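Local coordinates for acyl-CoA dehydrogenase (Mycobacterium thermoresistibile, PDB 3PFD), which probably catalyses the flavin-dependent oxidation of 2,3-saturated acyl-CoA to 2,3-dehydroacyl-CoA, passing the electrons to an acceptor, and here holds a reduced FAD, at residues E35-P40 against L56-S61; I67-E72 against P125-G130; L111-S116 against A248-D253; V264-G269 against E343-A348. All blocks are in the same frame, centred on the assembly; numbering follows the deposited sequence.

Contacts 1 and 2 both lie in the helical N-terminal region, their centres 18 Å apart, and they touch where Asn60 ND2 packs 3.1 Å from Gly130 O. Contact 2 also meets contact 3, centre to centre 16 Å, through His68 and Pro70 against Ile112; contact 3 then joins this region to the start of the C-terminal helices. Contact 4 lies within those helices, on the opposite side of the chain's centre from contacts 2 and 3, with its centre 31 Å from each of theirs; its nearest atoms are about 8 Å from contact 1. The side chains of Thr251 (contact 3) and Ile266 (contact 4) each lie near a bound reduced flavin adenine dinucleotide, about 10 and 12 Å away.

Contact 1: E35-P40 against L56-S61; sequences EKEIAP and LAALNS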
loop_
_atom_site.group_PDB
_atom_site.type_symbol
_atom_site.label_atom_id
_atom_site.label_comp_id
_atom_site.label_asym_id
_atom_site.label_seq_id
_atom_site.Cartn_x
_atom_site.Cartn_y
_atom_site.Cartn_z
ATOM N N GLU C 35 -0.054 -15.262 29.662
ATOM C CA GLU C 35 1.318 -14.817 29.915
ATOM C C GLU C 35 2.064 -15.744 30.891
ATOM O O GLU C 35 3.259 -15.985 30.740
ATOM C CB GLU C 35 1.353 -13.352 30.369
ATOM C CG GLU C 35 1.345 -12.373 29.171
ATOM C CD GLU C 35 1.270 -10.915 29.570
ATOM O OE1 GLU C 35 1.173 -10.621 30.780
ATOM O OE2 GLU C 35 1.301 -10.042 28.669
ATOM N N LYS C 36 1.342 -16.279 31.868
ATOM C CA LYS C 36 1.934 -17.129 32.891
ATOM C C LYS C 36 2.069 -18.580 32.427
ATOM O O LYS C 36 3.125 -19.178 32.587
ATOM C CB LYS C 36 1.128 -17.067 34.206
ATOM C CG LYS C 36 1.160 -15.714 34.931
ATOM C CD LYS C 36 0.142 -15.697 36.100
ATOM C CE LYS C 36 0.205 -14.409 36.933
ATOM N NZ LYS C 36 -0.968 -14.281 37.851
ATOM N N GLU C 37 0.997 -19.128 31.856
ATOM C CA GLU C 37 0.894 -20.573 31.594
ATOM C C GLU C 37 1.115 -21.002 30.140
ATOM O O GLU C 37 1.369 -22.184 29.872
ATOM C CB GLU C 37 -0.466 -21.112 32.059
ATOM C CG GLU C 37 -0.827 -20.827 33.521
ATOM C CD GLU C 37 0.028 -21.589 34.543
ATOM O OE1 GLU C 37 0.704 -22.591 34.179
ATOM O OE2 GLU C 37 0.012 -21.175 35.731
ATOM N N ILE C 38 1.018 -20.067 29.196
ATOM C CA ILE C 38 1.117 -20.424 27.780
ATOM C C ILE C 38 2.394 -19.869 27.109
ATOM O O ILE C 38 3.092 -20.600 26.409
ATOM C CB ILE C 38 -0.145 -19.943 27.002
ATOM C CG1 ILE C 38 -1.419 -20.599 27.578
ATOM C CG2 ILE C 38 -0.014 -20.219 25.485
ATOM C CD1 ILE C 38 -2.713 -20.038 26.944
ATOM N N ALA C 39 2.663 -18.577 27.299
ATOM C CA ALA C 39 3.833 -17.908 26.719
ATOM C C ALA C 39 5.191 -18.600 26.930
ATOM O O ALA C 39 6.007 -18.587 25.999
ATOM C CB ALA C 39 3.921 -16.396 27.162
ATOM N N PRO C 40 5.463 -19.165 28.139
ATOM C CA PRO C 40 6.806 -19.784 28.288
ATOM C C PRO C 40 7.094 -20.969 27.347
ATOM O O PRO C 40 8.260 -21.254 27.073
ATOM C CB PRO C 40 6.848 -20.220 29.773
ATOM C CG PRO C 40 5.861 -19.277 30.481
ATOM C CD PRO C 40 4.750 -19.080 29.435
ATOM N N LEU C 56 -3.112 -26.439 26.638
ATOM C CA LEU C 56 -4.351 -27.207 26.728
ATOM C C LEU C 56 -4.765 -27.482 28.186
ATOM O O LEU C 56 -5.919 -27.252 28.557
ATOM C CB LEU C 56 -4.250 -28.523 25.948
ATOM C CG LEU C 56 -5.514 -29.412 25.939
ATOM C CD1 LEU C 56 -6.718 -28.775 25.183
ATOM C CD2 LEU C 56 -5.211 -30.810 25.390
ATOM N N ALA C 57 -3.818 -27.956 29.001
ATOM C CA ALA C 57 -4.074 -28.207 30.417
ATOM C C ALA C 57 -4.559 -26.952 31.156
ATOM O O ALA C 57 -5.531 -27.009 31.906
ATOM C CB ALA C 57 -2.836 -28.813 31.106
ATOM N N ALA C 58 -3.903 -25.821 30.900
ATOM C CA ALA C 58 -4.246 -24.563 31.553
ATOM C C ALA C 58 -5.615 -24.052 31.090
ATOM O O ALA C 58 -6.431 -23.616 31.903
ATOM C CB ALA C 58 -3.164 -23.533 31.287
ATOM N N LEU C 59 -5.865 -24.131 29.786
ATOM C CA LEU C 59 -7.138 -23.676 29.236
ATOM C C LEU C 59 -8.289 -24.553 29.741
ATOM O O LEU C 59 -9.293 -24.022 30.197
ATOM C CB LEU C 59 -7.088 -23.578 27.694
ATOM C CG LEU C 59 -6.180 -22.481 27.084
ATOM C CD1 LEU C 59 -5.920 -22.706 25.585
ATOM C CD2 LEU C 59 -6.711 -21.048 27.301
ATOM N N ASN C 60 -8.112 -25.881 29.687
ATOM C CA ASN C 60 -9.111 -26.855 30.137
ATOM C C ASN C 60 -9.461 -26.684 31.617
ATOM O O ASN C 60 -10.645 -26.682 31.987
ATOM C CB ASN C 60 -8.621 -28.309 29.913
ATOM C CG ASN C 60 -8.775 -28.788 28.471
ATOM O OD1 ASN C 60 -9.516 -28.211 27.668
ATOM N ND2 ASN C 60 -8.073 -29.861 28.142
ATOM N N SER C 61 -8.440 -26.552 32.462
ATOM C CA SER C 61 -8.670 -26.502 33.904
ATOM C C SER C 61 -9.144 -25.134 34.421
ATOM O O SER C 61 -9.799 -25.062 35.451
ATOM C CB SER C 61 -7.461 -27.031 34.687
ATOM O OG SER C 61 -6.392 -26.104 34.696
#
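Two apolar touches join residues 35-40 to residues 56-61, one through Glu37 and Ala58 and one through Ile38 and Leu59. In the first, the CB methylene of Glu37 meets the Ala58 methyl, with Glu37 CB 3.7 Å from Ala58 CB. The glutamate takes part mainly through the root of its side chain: it bends at its second torsion (chi2 -69°), and the carboxylate is carried off toward the exposed side. Since alanine is short, the backbones come near here, Glu37 CA lying 6.5 Å from Ala58 CA. The second touch is deeper and is made by branch ends, Ile38 CD1 lying 4.1 Å from Leu59 CD2. These two side chains cross at about a right angle, so they share a single pair of methyl groups and do not run alongside each other.

No hydrogen bond crosses between the segments. Within 56-61, Ser61 folds its hydroxyl back on its own helix, giving Ser61 OG to Ala57 O at 3.1 Å, while Ser61 N reaches the same oxygen at 3.0 Å from the opposite face of the carbonyl plane. Helix 24-47 has a wider pi-type turn at 35-38 and is kinked at Pro40, whose ring nitrogen carries no hydrogen to bond to the preceding turn.

Both segments belong to the helical N-terminal domain of the acyl-CoA dehydrogenase fold. Beneath the exposed Glu37, Ile38 and Leu59 both rest on Leu33 of helix 24-47 and on Val90 of helix 80-91, and helix 95-114 completes the core with Ala97 under Ile38 and with Ile100 and Pro101 under Leu59.

Contact 2: I67-E72 against P125-G130; sequences IHVPEE and PAVASG
Within the helical N-terminal domain, the loop that connects helix 53-61 to helix 80-91 lays Val69 against Val127 and Ala128, close to the C-terminal end of helix 117-129. Val69 is the residue on the loop side that makes the contact, and it uses both of its branches. Val69 CG1 meets the methyl of Ala128, with Val69 CG1 3.9 Å from Ala128 CB. The other branch lies over the backbone of the same residue, Val69 CG2 being 4.2 Å from Ala128 N, and touches Val127 more loosely, Val69 CG2 to Val127 CG1 measuring 4.4 Å. The isopropyl group is set by its first torsion (chi1 -176°), which turns CG1 away from the backbone nitrogen of Val69 and leaves CG2 beside it.

The helix that receives this side chain finishes in a Schellman motif. Gly130 leaves the helical conformation with a positive phi of 85°, and its amide turns back into the last turn through a weak bond, Gly130 N to Val127 O at 3.3 Å. Just before it, Ser129 N still makes the regular helical bond to Pro125 O at 2.9 Å.

Val69 CG2 has a further neighbour on the loop itself, the imidazole of His68: the methyl stands 3.9 Å above one face of the ring, displaced toward its rim. A hydrogen bond between His68 NE2 and Thr108 OG1 ties that ring to helix 95-114. Thr108 also packs on Val127. The loop backbone is also held by hydrogen bonds of Ile67 with Ala78 and of Val69 with Gly77.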
loop_
_atom_site.group_PDB
_atom_site.type_symbol
_atom_site.label_atom_id
_atom_site.label_comp_id
_atom_site.label_asym_id
_atom_site.label_seq_id
_atom_site.Cartn_x
_atom_site.Cartn_y
_atom_site.Cartn_z
ATOM N N ILE C 67 -15.559 -21.559 25.662
ATOM C CA ILE C 67 -16.526 -20.783 26.455
ATOM C C ILE C 67 -17.844 -20.484 25.740
ATOM O O ILE C 67 -18.799 -20.058 26.375
ATOM C CB ILE C 67 -15.927 -19.482 27.037
ATOM C CG1 ILE C 67 -15.680 -18.448 25.932
ATOM C CG2 ILE C 67 -14.658 -19.796 27.851
ATOM C CD1 ILE C 67 -15.012 -17.184 26.422
ATOM N N HIS C 68 -17.884 -20.730 24.435
ATOM C CA HIS C 68 -19.064 -20.452 23.604
ATOM C C HIS C 68 -20.186 -21.491 23.787
ATOM O O HIS C 68 -21.350 -21.208 23.476
ATOM C CB HIS C 68 -18.658 -20.425 22.128
ATOM C CG HIS C 68 -18.164 -21.753 21.644
ATOM N ND1 HIS C 68 -16.903 -22.221 21.938
ATOM C CD2 HIS C 68 -18.789 -22.748 20.962
ATOM C CE1 HIS C 68 -16.759 -23.435 21.430
ATOM N NE2 HIS C 68 -17.890 -23.777 20.833
ATOM N N VAL C 69 -19.839 -22.697 24.247
ATOM C CA VAL C 69 -20.836 -23.769 24.391
ATOM C C VAL C 69 -21.971 -23.278 25.303
ATOM O O VAL C 69 -21.707 -22.803 26.409
ATOM C CB VAL C 69 -20.222 -25.089 24.960
ATOM C CG1 VAL C 69 -21.285 -26.183 24.999
ATOM C CG2 VAL C 69 -19.022 -25.556 24.115
ATOM N N PRO C 70 -23.227 -23.363 24.827
ATOM C CA PRO C 70 -24.367 -22.890 25.614
ATOM C C PRO C 70 -24.440 -23.519 27.007
ATOM O O PRO C 70 -23.979 -24.651 27.206
ATOM C CB PRO C 70 -25.573 -23.304 24.767
ATOM C CG PRO C 70 -25.051 -23.294 23.369
ATOM C CD PRO C 70 -23.659 -23.884 23.520
ATOM N N GLU C 71 -24.994 -22.770 27.955
ATOM C CA GLU C 71 -25.061 -23.202 29.351
ATOM C C GLU C 71 -25.933 -24.456 29.522
ATOM O O GLU C 71 -25.691 -25.258 30.414
ATOM C CB GLU C 71 -25.499 -22.058 30.268
ATOM N N GLU C 72 -26.896 -24.650 28.624
ATOM C CA GLU C 72 -27.729 -25.857 28.648
ATOM C C GLU C 72 -26.908 -27.158 28.566
ATOM O O GLU C 72 -27.383 -28.213 28.981
ATOM C CB GLU C 72 -28.806 -25.809 27.555
ATOM N N PRO C 125 -21.288 -31.513 26.010
ATOM C CA PRO C 125 -20.835 -31.532 27.411
ATOM C C PRO C 125 -19.336 -31.848 27.588
ATOM O O PRO C 125 -18.668 -31.216 28.400
ATOM C CB PRO C 125 -21.715 -32.614 28.049
ATOM C CG PRO C 125 -22.960 -32.592 27.241
ATOM C CD PRO C 125 -22.503 -32.332 25.826
ATOM N N ALA C 126 -18.821 -32.809 26.827
ATOM C CA ALA C 126 -17.399 -33.128 26.873
ATOM C C ALA C 126 -16.535 -31.966 26.345
ATOM O O ALA C 126 -15.464 -31.700 26.882
ATOM C CB ALA C 126 -17.117 -34.423 26.108
ATOM N N VAL C 127 -17.009 -31.270 25.309
ATOM C CA VAL C 127 -16.301 -30.082 24.806
ATOM C C VAL C 127 -16.406 -28.951 25.829
ATOM O O VAL C 127 -15.436 -28.268 26.102
ATOM C CB VAL C 127 -16.833 -29.609 23.423
ATOM C CG1 VAL C 127 -15.957 -28.482 22.857
ATOM C CG2 VAL C 127 -16.882 -30.767 22.449
ATOM N N ALA C 128 -17.596 -28.764 26.392
ATOM C CA ALA C 128 -17.810 -27.756 27.420
ATOM C C ALA C 128 -16.890 -27.967 28.609
ATOM O O ALA C 128 -16.416 -26.990 29.178
ATOM C CB ALA C 128 -19.263 -27.765 27.891
ATOM N N SER C 129 -16.655 -29.232 28.981
ATOM C CA SER C 129 -15.886 -29.554 30.191
ATOM C C SER C 129 -14.372 -29.544 30.022
ATOM O O SER C 129 -13.656 -29.612 31.016
ATOM C CB SER C 129 -16.320 -30.900 30.793
ATOM O OG SER C 129 -15.795 -32.001 30.062
ATOM N N GLY C 130 -13.893 -29.459 28.780
ATOM C CA GLY C 130 -12.455 -29.588 28.487
ATOM C C GLY C 130 -11.992 -31.034 28.321
ATOM O O GLY C 130 -10.813 -31.287 28.065
#

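Contact 3: L111-S116 against A248-D253; sequences LILRGS and ALATLD
The shortest backbone hydrogen bond within either segment, Gly115 N to Leu111 O at 2.8 Å, spans the turn of chain that presents Leu113 and Arg114 to Ala250 of helix 244-253. Leu113 comes with one methyl over a peptide group: Leu113 CD1 lies 3.9 Å from Ala250 O and 4.2 Å from Thr251 N. It is farther from the side chain of the same residue, 4.3 Å separating Leu113 CD1 from Ala250 CB. Arg114 reaches the other part of Ala250. Its chain bends at the second torsion (chi2 -73°) and then runs out to bring Arg114 NH2 within 3.7 Å of Ala250 CB, the methyl lying obliquely to the guanidinium group.

Ala250 is thus touched on its carbonyl by a leucine methyl and on its methyl by an arginine terminus. Thr251, the next residue, turns its hydroxyl to its own helix, where Thr251 OG1 bonds to Thr247 O, and its side chain packs on Leu106 and Met109 of helix 95-114. The contact therefore bridges the N-terminal helical domain and the first helix of the C-terminal family region, two parts of the chain separated by the beta-rich middle domain.

No hydrogen bond or salt bridge crosses the two segments. Their association rests on van der Waals contact, and Arg114, though its charged end takes part, contributes here by covering a methyl group, its charge meeting no acidic partner across this interface.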
loop_
_atom_site.group_PDB
_atom_site.type_symbol
_atom_site.label_atom_id
_atom_site.label_comp_id
_atom_site.label_asym_id
_atom_site.label_seq_id
_atom_site.Cartn_x
_atom_site.Cartn_y
_atom_site.Cartn_z
ATOM N N LEU C 111 -23.065 -27.932 14.627
ATOM C CA LEU C 111 -23.865 -28.769 15.513
ATOM C C LEU C 111 -24.758 -27.918 16.391
ATOM O O LEU C 111 -25.941 -28.224 16.555
ATOM C CB LEU C 111 -22.961 -29.680 16.373
ATOM C CG LEU C 111 -23.643 -30.537 17.450
ATOM C CD1 LEU C 111 -24.597 -31.574 16.864
ATOM C CD2 LEU C 111 -22.600 -31.213 18.307
ATOM N N ILE C 112 -24.193 -26.839 16.934
ATOM C CA ILE C 112 -24.936 -25.928 17.796
ATOM C C ILE C 112 -26.073 -25.256 17.014
ATOM O O ILE C 112 -27.182 -25.121 17.526
ATOM C CB ILE C 112 -24.007 -24.862 18.459
ATOM C CG1 ILE C 112 -23.152 -25.499 19.564
ATOM C CG2 ILE C 112 -24.820 -23.708 19.032
ATOM C CD1 ILE C 112 -21.805 -24.800 19.813
ATOM N N LEU C 113 -25.789 -24.862 15.777
ATOM C CA LEU C 113 -26.753 -24.134 14.945
ATOM C C LEU C 113 -27.911 -25.005 14.409
ATOM O O LEU C 113 -29.043 -24.539 14.321
ATOM C CB LEU C 113 -26.035 -23.430 13.779
ATOM C CG LEU C 113 -25.175 -22.181 14.067
ATOM C CD1 LEU C 113 -24.277 -21.806 12.875
ATOM C CD2 LEU C 113 -26.023 -20.987 14.487
ATOM N N ARG C 114 -27.619 -26.260 14.063
ATOM C CA ARG C 114 -28.542 -27.057 13.265
ATOM C C ARG C 114 -28.760 -28.473 13.809
ATOM O O ARG C 114 -29.600 -29.202 13.286
ATOM C CB ARG C 114 -28.089 -27.114 11.787
ATOM C CG ARG C 114 -27.908 -25.754 11.059
ATOM C CD ARG C 114 -29.233 -25.016 10.700
ATOM N NE ARG C 114 -28.980 -23.949 9.717
ATOM C CZ ARG C 114 -28.799 -22.653 9.997
ATOM N NH1 ARG C 114 -28.872 -22.193 11.242
ATOM N NH2 ARG C 114 -28.551 -21.804 9.016
ATOM N N GLY C 115 -28.003 -28.863 14.837
ATOM C CA GLY C 115 -28.096 -30.213 15.399
ATOM C C GLY C 115 -29.294 -30.411 16.325
ATOM O O GLY C 115 -29.833 -29.445 16.877
ATOM N N SER C 116 -29.717 -31.662 16.474
ATOM C CA SER C 116 -30.833 -32.017 17.348
ATOM C C SER C 116 -30.360 -32.027 18.789
ATOM O O SER C 116 -29.173 -32.223 19.055
ATOM C CB SER C 116 -31.356 -33.409 17.002
ATOM O OG SER C 116 -30.375 -34.386 17.285
ATOM N N ALA C 248 -22.266 -25.564 6.692
ATOM C CA ALA C 248 -20.864 -25.145 6.548
ATOM C C ALA C 248 -20.751 -23.638 6.319
ATOM O O ALA C 248 -19.945 -22.973 6.965
ATOM C CB ALA C 248 -20.174 -25.917 5.414
ATOM N N LEU C 249 -21.579 -23.101 5.424
ATOM C CA LEU C 249 -21.573 -21.668 5.130
ATOM C C LEU C 249 -22.007 -20.837 6.338
ATOM O O LEU C 249 -21.409 -19.809 6.639
ATOM C CB LEU C 249 -22.474 -21.352 3.941
ATOM C CG LEU C 249 -22.136 -21.941 2.566
ATOM C CD1 LEU C 249 -23.128 -21.384 1.522
ATOM C CD2 LEU C 249 -20.659 -21.655 2.174
ATOM N N ALA C 250 -23.057 -21.287 7.019
ATOM C CA ALA C 250 -23.541 -20.613 8.225
ATOM C C ALA C 250 -22.513 -20.667 9.368
ATOM O O ALA C 250 -22.386 -19.710 10.122
ATOM C CB ALA C 250 -24.897 -21.208 8.664
ATOM N N THR C 251 -21.788 -21.783 9.488
ATOM C CA THR C 251 -20.720 -21.942 10.478
ATOM C C THR C 251 -19.678 -20.834 10.311
ATOM O O THR C 251 -19.355 -20.131 11.269
ATOM C CB THR C 251 -20.041 -23.330 10.357
ATOM O OG1 THR C 251 -20.991 -24.351 10.667
ATOM C CG2 THR C 251 -18.823 -23.474 11.296
ATOM N N LEU C 252 -19.190 -20.667 9.080
ATOM C CA LEU C 252 -18.169 -19.645 8.758
ATOM C C LEU C 252 -18.622 -18.220 9.096
ATOM O O LEU C 252 -17.823 -17.414 9.573
ATOM C CB LEU C 252 -17.743 -19.760 7.295
ATOM C CG LEU C 252 -16.979 -21.034 6.894
ATOM C CD1 LEU C 252 -16.872 -21.114 5.375
ATOM C CD2 LEU C 252 -15.581 -21.090 7.547
ATOM N N ASP C 253 -19.902 -17.920 8.872
ATOM C CA ASP C 253 -20.491 -16.641 9.291
ATOM C C ASP C 253 -20.249 -16.378 10.770
ATOM O O ASP C 253 -19.943 -15.234 11.180
ATOM C CB ASP C 253 -22.009 -16.629 9.075
ATOM C CG ASP C 253 -22.411 -16.268 7.648
ATOM O OD1 ASP C 253 -21.562 -15.729 6.897
ATOM O OD2 ASP C 253 -23.593 -16.531 7.296
#

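Contact 4: V264-G269 against E343-A348; sequences VGIAQG and EVTTDA
Val344 and Ile266 each turn a branch opposite the backbone nitrogen to meet the facing helix: Val344 does so with CG1 (chi1 165°), while in Ile266 a chi1 of -58° keeps CG1 beside the nitrogen and puts CG2 opposite it. Thr345, at a chi1 of 61°, turns CG2 outward to Ile266 while OG1 folds back over its own helix.

Val344 CG1 fits against Ala267, 3.9 Å from Ala267 CB and 3.5 Å from Ala267 O, so the methyl covers both the small side chain and the carbonyl beside it. The alanine permits a close approach, Ala267 CA lying 5.8 Å from Val344 CA. Next to this pair, two methyl groups meet where the side chains cross obliquely, with Ile266 CG2 3.8 Å from Thr345 CG2.

Helices 256-280 and 326-352 are pressed together here inside the C-terminal helical bundle of the acyl-CoA dehydrogenase fold. Ile305 of helix 292-321 also packs on Ala267, and Met367 and Ala370 of helix 363-373 pack on Thr345. A second subunit comes near at Thr346, whose carbonyl accepts a hydrogen bond from Lys371 of that chain.

All four touching residues are buried, and the Thr345 hydroxyl is satisfied by Ala341 O. No hydrogen bond joins the segments: methyls meet one another and the Ala267 carbonyl through van der Waals contact.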
loop_
_atom_site.group_PDB
_atom_site.type_symbol
_atom_site.label_atom_id
_atom_site.label_comp_id
_atom_site.label_asym_id
_atom_site.label_seq_id
_atom_site.Cartn_x
_atom_site.Cartn_y
_atom_site.Cartn_z
ATOM N N VAL C 264 -5.792 -10.280 15.112
ATOM C CA VAL C 264 -5.652 -9.068 15.949
ATOM C C VAL C 264 -4.663 -9.382 17.091
ATOM O O VAL C 264 -3.743 -8.611 17.348
ATOM C CB VAL C 264 -7.038 -8.556 16.496
ATOM C CG1 VAL C 264 -6.867 -7.478 17.617
ATOM C CG2 VAL C 264 -7.912 -7.955 15.374
ATOM N N GLY C 265 -4.857 -10.530 17.762
ATOM C CA GLY C 265 -3.981 -10.951 18.875
ATOM C C GLY C 265 -2.520 -11.084 18.465
ATOM O O GLY C 265 -1.625 -10.499 19.108
ATOM N N ILE C 266 -2.263 -11.806 17.381
ATOM C CA ILE C 266 -0.883 -11.944 16.889
ATOM C C ILE C 266 -0.270 -10.568 16.677
ATOM O O ILE C 266 0.834 -10.291 17.161
ATOM C CB ILE C 266 -0.794 -12.716 15.552
ATOM C CG1 ILE C 266 -1.394 -14.124 15.679
ATOM C CG2 ILE C 266 0.670 -12.802 15.083
ATOM C CD1 ILE C 266 -1.705 -14.751 14.314
ATOM N N ALA C 267 -0.984 -9.708 15.941
ATOM C CA ALA C 267 -0.484 -8.382 15.620
ATOM C C ALA C 267 -0.172 -7.567 16.896
ATOM O O ALA C 267 0.848 -6.868 16.970
ATOM C CB ALA C 267 -1.516 -7.655 14.762
ATOM N N GLN C 268 -1.065 -7.662 17.879
ATOM C CA GLN C 268 -0.941 -6.963 19.162
ATOM C C GLN C 268 0.343 -7.382 19.882
ATOM O O GLN C 268 1.091 -6.526 20.388
ATOM C CB GLN C 268 -2.154 -7.241 20.072
ATOM C CG GLN C 268 -2.070 -6.473 21.414
ATOM C CD GLN C 268 -2.198 -4.949 21.206
ATOM O OE1 GLN C 268 -3.143 -4.498 20.589
ATOM N NE2 GLN C 268 -1.260 -4.174 21.746
ATOM N N GLY C 269 0.604 -8.692 19.888
ATOM C CA GLY C 269 1.773 -9.249 20.534
ATOM C C GLY C 269 3.040 -8.809 19.823
ATOM O O GLY C 269 4.047 -8.500 20.486
ATOM N N GLU C 343 1.010 -7.343 7.645
ATOM C CA GLU C 343 1.767 -6.103 7.582
ATOM C C GLU C 343 2.446 -5.782 8.930
ATOM O O GLU C 343 3.613 -5.451 8.962
ATOM C CB GLU C 343 0.864 -4.926 7.100
ATOM C CG GLU C 343 1.489 -3.514 7.300
ATOM C CD GLU C 343 0.538 -2.367 6.889
ATOM O OE1 GLU C 343 0.915 -1.180 7.040
ATOM O OE2 GLU C 343 -0.596 -2.646 6.441
ATOM N N VAL C 344 1.712 -5.890 10.028
ATOM C CA VAL C 344 2.239 -5.558 11.358
ATOM C C VAL C 344 3.409 -6.445 11.766
ATOM O O VAL C 344 4.444 -5.935 12.240
ATOM C CB VAL C 344 1.122 -5.596 12.460
ATOM C CG1 VAL C 344 1.721 -5.615 13.856
ATOM C CG2 VAL C 344 0.178 -4.382 12.309
ATOM N N THR C 345 3.265 -7.756 11.560
ATOM C CA THR C 345 4.317 -8.719 11.934
ATOM C C THR C 345 5.558 -8.606 11.049
ATOM O O THR C 345 6.661 -8.774 11.546
ATOM C CB THR C 345 3.828 -10.181 11.935
ATOM O OG1 THR C 345 3.378 -10.542 10.636
ATOM C CG2 THR C 345 2.692 -10.392 12.965
ATOM N N THR C 346 5.365 -8.322 9.756
ATOM C CA THR C 346 6.481 -8.006 8.832
ATOM C C THR C 346 7.284 -6.794 9.332
ATOM O O THR C 346 8.516 -6.816 9.325
ATOM C CB THR C 346 5.981 -7.761 7.379
ATOM O OG1 THR C 346 5.300 -8.937 6.937
ATOM C CG2 THR C 346 7.135 -7.525 6.419
ATOM N N ASP C 347 6.556 -5.761 9.756
ATOM C CA ASP C 347 7.115 -4.552 10.378
ATOM C C ASP C 347 7.850 -4.813 11.700
ATOM O O ASP C 347 8.931 -4.262 11.935
ATOM C CB ASP C 347 5.992 -3.533 10.640
ATOM C CG ASP C 347 5.550 -2.797 9.388
ATOM O OD1 ASP C 347 6.201 -2.929 8.294
ATOM O OD2 ASP C 347 4.518 -2.095 9.504
ATOM N N ALA C 348 7.261 -5.637 12.561
ATOM C CA ALA C 348 7.864 -5.926 13.859
ATOM C C ALA C 348 9.193 -6.663 13.730
ATOM O O ALA C 348 10.154 -6.357 14.448
ATOM C CB ALA C 348 6.874 -6.705 14.760
#